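Local coordinates for polysaccharide biosynthesis protein CapD (Bacillus thuringiensis HD-771, PDB 6BWC) that binds NADP and UDP-N-acetylglucosamine and, as the enzyme Pen, acts in CMP-pseudaminic acid biosynthesis, probably as a short-chain dehydrogenase-type nucleotide-sugar enzyme, at residues A116-N130 with S159-N171. The protein carries 2 engineered substitutions. Sequence-based numbering, arbitrary orientation.
Sequences AIAQKVKKVVFTSSN and SSETTFTSVRFGN. Engineered in segment 116-130: Asn130 (natural residue Asp). With UD1 (uridine-diphosphate-N-acetylglucosamine), chain O.
Asn130, an engineered residue (Asp in nature), ends a run of parallel strand pairing and also meets the sugar nucleotide: its backbone N donates to Phe169 O at 2.9 Å, while ND2 makes a weak bond to O6' of UDP-N-acetylglucosamine. Behind it, strands 123-129 and 163-169 pair in register, Lys123 beside Thr163 through Ser129 beside Phe169, with amides alternating from one strand to the other. Val167 N to Phe126 O, at 2.9 Å, is close to straight (166° at the hydrogen); Ser128 N to Val167 O is weak.

At the opposite end, Thr162 OG1 donates to Val121 O at 2.6 Å, tying the residue just before strand 163-169 to the turn after helix 98-118, where Lys120 closes a Schellman motif. Nearby, Phe164 CG stands beside its own backbone N (chi1 -58°), which brings the ring alongside Val124, CE1 lying 3.8 Å from Val124 CG2; Ile117 CG1 comes in at the ring edge. Further along, Ser166 OG lies at the edge of the Phe126 ring, 3.6 Å from CD2.

Helix 138-156, the crossover of this beta-alpha-beta unit, covers that side of the Rossmann sheet and supplies Glu147, hydrogen-bonded to Ser128 OG and salt-bridged to Arg168 NH2; Glu280 is a second acidic partner of NH2. Helix 207-220 covers the other side, over Val125, Val167 and Phe169.

Beyond the paired strands, Asn171 grips the ligand twice: OD1 accepts from O6' at 2.6 Å and ND2 donates to phosphate oxygen O2B at 2.7 Å. Ser129 OG, also bonded to Ala131 N, shares a very short bond with O4'. The strand ends thus fix the sugar's C4' and C6' hydroxyls beside the NADP pocket, consistent with probable transient oxidation at C4' and loss of the C6' hydroxyl.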
loop_
_atom_site.group_PDB
_atom_site.type_symbol
_atom_site.label_atom_id
_atom_site.label_comp_id
_atom_site.label_asym_id
_atom_site.label_seq_id
_atom_site.Cartn_x
_atom_site.Cartn_y
_atom_site.Cartn_z
ATOM N N ALA C 116 0.233 17.578 -8.820
ATOM C CA ALA C 116 0.280 18.845 -9.530
ATOM C C ALA C 116 1.577 18.992 -10.324
ATOM O O ALA C 116 1.559 19.467 -11.479
ATOM C CB ALA C 116 0.117 19.980 -8.541
ATOM N N ILE C 117 2.690 18.567 -9.714
ATOM C CA ILE C 117 3.974 18.481 -10.427
ATOM C C ILE C 117 3.879 17.494 -11.577
ATOM O O ILE C 117 4.301 17.812 -12.673
ATOM C CB ILE C 117 5.136 18.090 -9.489
ATOM C CG1 ILE C 117 5.427 19.253 -8.533
ATOM C CG2 ILE C 117 6.395 17.718 -10.278
ATOM C CD1 ILE C 117 6.155 18.847 -7.280
ATOM N N ALA C 118 3.307 16.317 -11.323
ATOM C CA ALA C 118 3.224 15.248 -12.332
ATOM C C ALA C 118 2.392 15.635 -13.560
ATOM O O ALA C 118 2.756 15.262 -14.665
ATOM C CB ALA C 118 2.701 13.950 -11.716
ATOM N N GLN C 119 1.303 16.387 -13.366
ATOM C CA GLN C 119 0.435 16.839 -14.480
ATOM C C GLN C 119 0.810 18.202 -15.095
ATOM O O GLN C 119 0.099 18.714 -15.988
ATOM C CB GLN C 119 -1.033 16.846 -14.036
ATOM C CG GLN C 119 -1.570 15.453 -13.770
ATOM C CD GLN C 119 -2.023 14.738 -15.030
ATOM O OE1 GLN C 119 -1.596 15.070 -16.140
ATOM N NE2 GLN C 119 -2.929 13.768 -14.868
ATOM N N LYS C 120 1.923 18.775 -14.630
ATOM C CA LYS C 120 2.456 20.032 -15.155
ATOM C C LYS C 120 1.422 21.161 -15.078
ATOM O O LYS C 120 1.222 21.914 -16.033
ATOM C CB LYS C 120 2.962 19.822 -16.573
ATOM C CG LYS C 120 3.822 18.581 -16.684
ATOM C CD LYS C 120 4.578 18.507 -18.005
ATOM C CE LYS C 120 5.830 17.643 -17.882
ATOM N NZ LYS C 120 6.972 18.230 -18.633
ATOM N N VAL C 121 0.763 21.220 -13.921
ATOM C CA VAL C 121 -0.138 22.298 -13.531
ATOM C C VAL C 121 0.655 23.617 -13.484
ATOM O O VAL C 121 1.860 23.609 -13.233
ATOM C CB VAL C 121 -0.760 21.950 -12.152
ATOM C CG1 VAL C 121 -1.355 23.152 -11.435
ATOM C CG2 VAL C 121 -1.796 20.848 -12.312
ATOM N N LYS C 122 -0.014 24.740 -13.722
ATOM C CA LYS C 122 0.648 26.045 -13.657
ATOM C C LYS C 122 0.860 26.540 -12.213
ATOM O O LYS C 122 1.993 26.861 -11.837
ATOM C CB LYS C 122 -0.087 27.082 -14.506
ATOM C CG LYS C 122 -0.181 26.664 -15.963
ATOM C CD LYS C 122 -0.241 27.847 -16.916
ATOM C CE LYS C 122 -0.290 27.393 -18.370
ATOM N NZ LYS C 122 -1.621 26.812 -18.746
ATOM N N LYS C 123 -0.221 26.607 -11.429
ATOM C CA LYS C 123 -0.171 27.089 -10.045
ATOM C C LYS C 123 -1.135 26.350 -9.141
ATOM O O LYS C 123 -2.160 25.835 -9.583
ATOM C CB LYS C 123 -0.532 28.571 -9.951
ATOM C CG LYS C 123 0.264 29.509 -10.846
ATOM C CD LYS C 123 -0.107 30.957 -10.525
ATOM C CE LYS C 123 0.687 32.023 -11.285
ATOM N NZ LYS C 123 0.537 33.338 -10.585
ATOM N N VAL C 124 -0.786 26.365 -7.855
ATOM C CA VAL C 124 -1.586 25.817 -6.773
ATOM C C VAL C 124 -1.638 26.835 -5.653
ATOM O O VAL C 124 -0.608 27.415 -5.294
ATOM C CB VAL C 124 -0.931 24.575 -6.177
ATOM C CG1 VAL C 124 -1.818 23.962 -5.091
ATOM C CG2 VAL C 124 -0.611 23.589 -7.286
ATOM N N VAL C 125 -2.833 27.034 -5.099
ATOM C CA VAL C 125 -3.033 27.861 -3.910
ATOM C C VAL C 125 -3.537 26.976 -2.792
ATOM O O VAL C 125 -4.619 26.415 -2.897
ATOM C CB VAL C 125 -4.033 28.992 -4.173
ATOM C CG1 VAL C 125 -4.412 29.699 -2.876
ATOM C CG2 VAL C 125 -3.430 29.976 -5.173
ATOM N N PHE C 126 -2.728 26.832 -1.750
ATOM C CA PHE C 126 -3.149 26.161 -0.535
ATOM C C PHE C 126 -3.843 27.178 0.377
ATOM O O PHE C 126 -3.457 28.365 0.462
ATOM C CB PHE C 126 -1.959 25.516 0.188
ATOM C CG PHE C 126 -2.327 24.862 1.498
ATOM C CD1 PHE C 126 -3.281 23.854 1.537
ATOM C CD2 PHE C 126 -1.712 25.239 2.687
ATOM C CE1 PHE C 126 -3.638 23.243 2.729
ATOM C CE2 PHE C 126 -2.060 24.639 3.888
ATOM C CZ PHE C 126 -3.033 23.646 3.907
ATOM N N THR C 127 -4.848 26.688 1.076
ATOM C CA THR C 127 -5.685 27.499 1.911
ATOM C C THR C 127 -5.398 27.077 3.352
ATOM O O THR C 127 -5.926 26.063 3.838
ATOM C CB THR C 127 -7.130 27.295 1.446
ATOM O OG1 THR C 127 -7.414 28.268 0.439
ATOM C CG2 THR C 127 -8.092 27.454 2.518
ATOM N N SER C 128 -4.524 27.848 4.013
ATOM C CA SER C 128 -4.141 27.612 5.428
ATOM C C SER C 128 -5.027 28.443 6.318
ATOM O O SER C 128 -5.845 29.220 5.821
ATOM C CB SER C 128 -2.677 27.993 5.699
ATOM O OG SER C 128 -2.288 27.636 7.014
ATOM N N SER C 129 -4.852 28.260 7.629
ATOM C CA SER C 129 -5.464 29.099 8.668
ATOM C C SER C 129 -4.415 29.901 9.439
ATOM O O SER C 129 -3.237 29.555 9.448
ATOM C CB SER C 129 -6.210 28.220 9.658
ATOM O OG SER C 129 -6.553 28.957 10.818
ATOM N N ASN C 130 -4.860 30.954 10.126
ATOM C CA ASN C 130 -3.993 31.661 11.049
ATOM C C ASN C 130 -3.761 30.831 12.335
ATOM O O ASN C 130 -2.999 31.216 13.225
ATOM C CB ASN C 130 -4.409 33.163 11.221
ATOM C CG ASN C 130 -5.782 33.413 11.913
ATOM O OD1 ASN C 130 -6.434 34.423 11.626
ATOM N ND2 ASN C 130 -6.192 32.557 12.838
ATOM N N SER C 159 12.888 21.488 -11.966
ATOM C CA SER C 159 12.673 22.040 -13.271
ATOM C C SER C 159 11.201 22.135 -13.592
ATOM O O SER C 159 10.847 22.454 -14.726
ATOM C CB SER C 159 13.382 21.163 -14.289
ATOM O OG SER C 159 13.855 21.982 -15.337
ATOM N N SER C 160 10.351 21.857 -12.599
ATOM C CA SER C 160 8.902 21.978 -12.723
ATOM C C SER C 160 8.611 23.485 -12.834
ATOM O O SER C 160 9.250 24.304 -12.138
ATOM C CB SER C 160 8.200 21.312 -11.512
ATOM O OG SER C 160 6.833 21.649 -11.379
ATOM N N GLU C 161 7.709 23.846 -13.750
ATOM C CA GLU C 161 7.209 25.205 -13.844
ATOM C C GLU C 161 6.093 25.450 -12.841
ATOM O O GLU C 161 5.713 26.602 -12.654
ATOM C CB GLU C 161 6.684 25.507 -15.260
ATOM C CG GLU C 161 7.665 25.275 -16.403
ATOM C CD GLU C 161 9.004 26.027 -16.270
ATOM O OE1 GLU C 161 9.943 25.643 -17.007
ATOM O OE2 GLU C 161 9.160 26.988 -15.465
ATOM N N THR C 162 5.562 24.384 -12.222
ATOM C CA THR C 162 4.443 24.475 -11.263
ATOM C C THR C 162 4.760 25.348 -10.051
ATOM O O THR C 162 5.725 25.127 -9.374
ATOM C CB THR C 162 4.000 23.086 -10.738
ATOM O OG1 THR C 162 3.545 22.290 -11.826
ATOM C CG2 THR C 162 2.855 23.204 -9.742
ATOM N N THR C 163 3.889 26.290 -9.755
ATOM C CA THR C 163 4.101 27.263 -8.701
ATOM C C THR C 163 3.284 26.863 -7.457
ATOM O O THR C 163 2.203 26.317 -7.607
ATOM C CB THR C 163 3.738 28.645 -9.267
ATOM O OG1 THR C 163 4.927 29.429 -9.324
ATOM C CG2 THR C 163 2.648 29.379 -8.446
ATOM N N PHE C 164 3.776 27.124 -6.248
ATOM C CA PHE C 164 2.984 26.850 -5.037
ATOM C C PHE C 164 2.898 28.053 -4.107
ATOM O O PHE C 164 3.888 28.735 -3.881
ATOM C CB PHE C 164 3.578 25.685 -4.277
ATOM C CG PHE C 164 3.659 24.414 -5.076
ATOM C CD1 PHE C 164 2.573 23.549 -5.129
ATOM C CD2 PHE C 164 4.831 24.083 -5.768
ATOM C CE1 PHE C 164 2.650 22.371 -5.862
ATOM C CE2 PHE C 164 4.921 22.918 -6.497
ATOM C CZ PHE C 164 3.833 22.057 -6.542
ATOM N N THR C 165 1.714 28.319 -3.566
ATOM C CA THR C 165 1.506 29.478 -2.711
ATOM C C THR C 165 0.487 29.170 -1.639
ATOM O O THR C 165 -0.462 28.429 -1.876
ATOM C CB THR C 165 0.938 30.676 -3.500
ATOM O OG1 THR C 165 1.441 30.675 -4.841
ATOM C CG2 THR C 165 1.299 31.967 -2.828
ATOM N N SER C 166 0.657 29.797 -0.481
ATOM C CA SER C 166 -0.312 29.715 0.588
ATOM C C SER C 166 -1.020 31.054 0.818
ATOM O O SER C 166 -0.444 32.128 0.710
ATOM C CB SER C 166 0.378 29.245 1.861
ATOM O OG SER C 166 0.629 27.857 1.778
ATOM N N VAL C 167 -2.297 30.964 1.128
ATOM C CA VAL C 167 -3.112 32.087 1.560
ATOM C C VAL C 167 -3.322 31.772 3.048
ATOM O O VAL C 167 -2.876 30.712 3.479
ATOM C CB VAL C 167 -4.361 32.123 0.654
ATOM C CG1 VAL C 167 -5.654 32.206 1.411
ATOM C CG2 VAL C 167 -4.236 33.249 -0.343
ATOM N N ARG C 168 -3.915 32.651 3.860
ATOM C CA ARG C 168 -4.039 32.357 5.306
ATOM C C ARG C 168 -5.195 33.117 5.926
ATOM O O ARG C 168 -5.160 34.339 6.075
ATOM C CB ARG C 168 -2.713 32.668 6.020
ATOM C CG ARG C 168 -2.419 31.910 7.317
ATOM C CD ARG C 168 -1.185 32.510 8.022
ATOM N NE ARG C 168 0.092 31.812 7.777
ATOM C CZ ARG C 168 1.296 32.203 8.229
ATOM N NH1 ARG C 168 1.449 33.308 8.946
ATOM N NH2 ARG C 168 2.376 31.485 7.974
ATOM N N PHE C 169 -6.225 32.370 6.287
ATOM C CA PHE C 169 -7.528 32.932 6.662
ATOM C C PHE C 169 -7.673 33.125 8.173
ATOM O O PHE C 169 -6.997 32.462 8.982
ATOM C CB PHE C 169 -8.688 31.983 6.247
ATOM C CG PHE C 169 -8.834 31.713 4.762
ATOM C CD1 PHE C 169 -9.408 30.517 4.348
ATOM C CD2 PHE C 169 -8.450 32.624 3.790
ATOM C CE1 PHE C 169 -9.593 30.230 3.004
ATOM C CE2 PHE C 169 -8.635 32.343 2.441
ATOM C CZ PHE C 169 -9.200 31.138 2.047
ATOM N N GLY C 170 -8.613 33.990 8.539
ATOM C CA GLY C 170 -9.219 33.953 9.868
ATOM C C GLY C 170 -10.672 33.574 9.749
ATOM O O GLY C 170 -11.148 33.285 8.668
ATOM N N ASN C 171 -11.382 33.594 10.867
ATOM C CA ASN C 171 -12.702 32.988 10.927
ATOM C C ASN C 171 -13.571 33.518 9.829
ATOM O O ASN C 171 -13.842 34.693 9.799
ATOM C CB ASN C 171 -13.375 33.231 12.282
ATOM C CG ASN C 171 -12.626 32.579 13.415
ATOM O OD1 ASN C 171 -11.416 32.775 13.557
ATOM N ND2 ASN C 171 -13.323 31.796 14.216
HETATM C "C1'" UD1 O . -12.407 28.669 12.637
HETATM C "C2'" UD1 O . -12.075 27.560 11.652
HETATM C "C3'" UD1 O . -10.611 27.137 11.753
HETATM C "C4'" UD1 O . -9.666 28.335 11.724
HETATM C "C5'" UD1 O . -10.177 29.523 12.561
HETATM C "C6'" UD1 O . -9.385 30.789 12.208
HETATM C "C7'" UD1 O . -14.170 26.293 11.391
HETATM C "C8'" UD1 O . -15.001 25.152 11.943
HETATM N "N2'" UD1 O . -12.929 26.408 11.876
HETATM O "O1'" UD1 O . -12.112 28.242 13.958
HETATM O "O3'" UD1 O . -10.320 26.223 10.676
HETATM O "O4'" UD1 O . -8.379 27.967 12.186
HETATM O "O5'" UD1 O . -11.586 29.769 12.369
HETATM O "O6'" UD1 O . -9.141 31.599 13.362
HETATM O "O7'" UD1 O . -14.663 27.082 10.587
HETATM N N1 UD1 O . -17.650 28.893 20.399
HETATM C C2 UD1 O . -18.666 28.949 21.400
HETATM N N3 UD1 O . -19.584 27.972 21.470
HETATM C C4 UD1 O . -19.576 26.930 20.615
HETATM C C5 UD1 O . -18.626 26.847 19.627
HETATM C C6 UD1 O . -17.676 27.852 19.524
HETATM O O2 UD1 O . -18.715 29.874 22.230
HETATM O O4 UD1 O . -20.432 26.034 20.679
HETATM C C1B UD1 O . -16.605 29.935 20.304
HETATM C C2B UD1 O . -15.172 29.419 20.158
HETATM O "O2'" UD1 O . -14.555 29.173 21.415
HETATM C C3B UD1 O . -14.476 30.490 19.341
HETATM C C4B UD1 O . -15.609 31.039 18.500
HETATM O O4B UD1 O . -16.836 30.674 19.130
HETATM O O3B UD1 O . -13.932 31.573 20.103
HETATM C C5B UD1 O . -15.608 30.519 17.072
HETATM O O5B UD1 O . -15.788 29.098 16.963
HETATM P PA UD1 O . -15.888 28.545 15.459
HETATM O O1A UD1 O . -16.382 27.121 15.389
HETATM O O2A UD1 O . -16.580 29.560 14.542
HETATM O O3A UD1 O . -14.415 28.713 14.818
HETATM P PB UD1 O . -12.890 28.617 15.354
HETATM O O1B UD1 O . -12.727 27.386 16.222
HETATM O O2B UD1 O . -12.320 29.922 15.897
#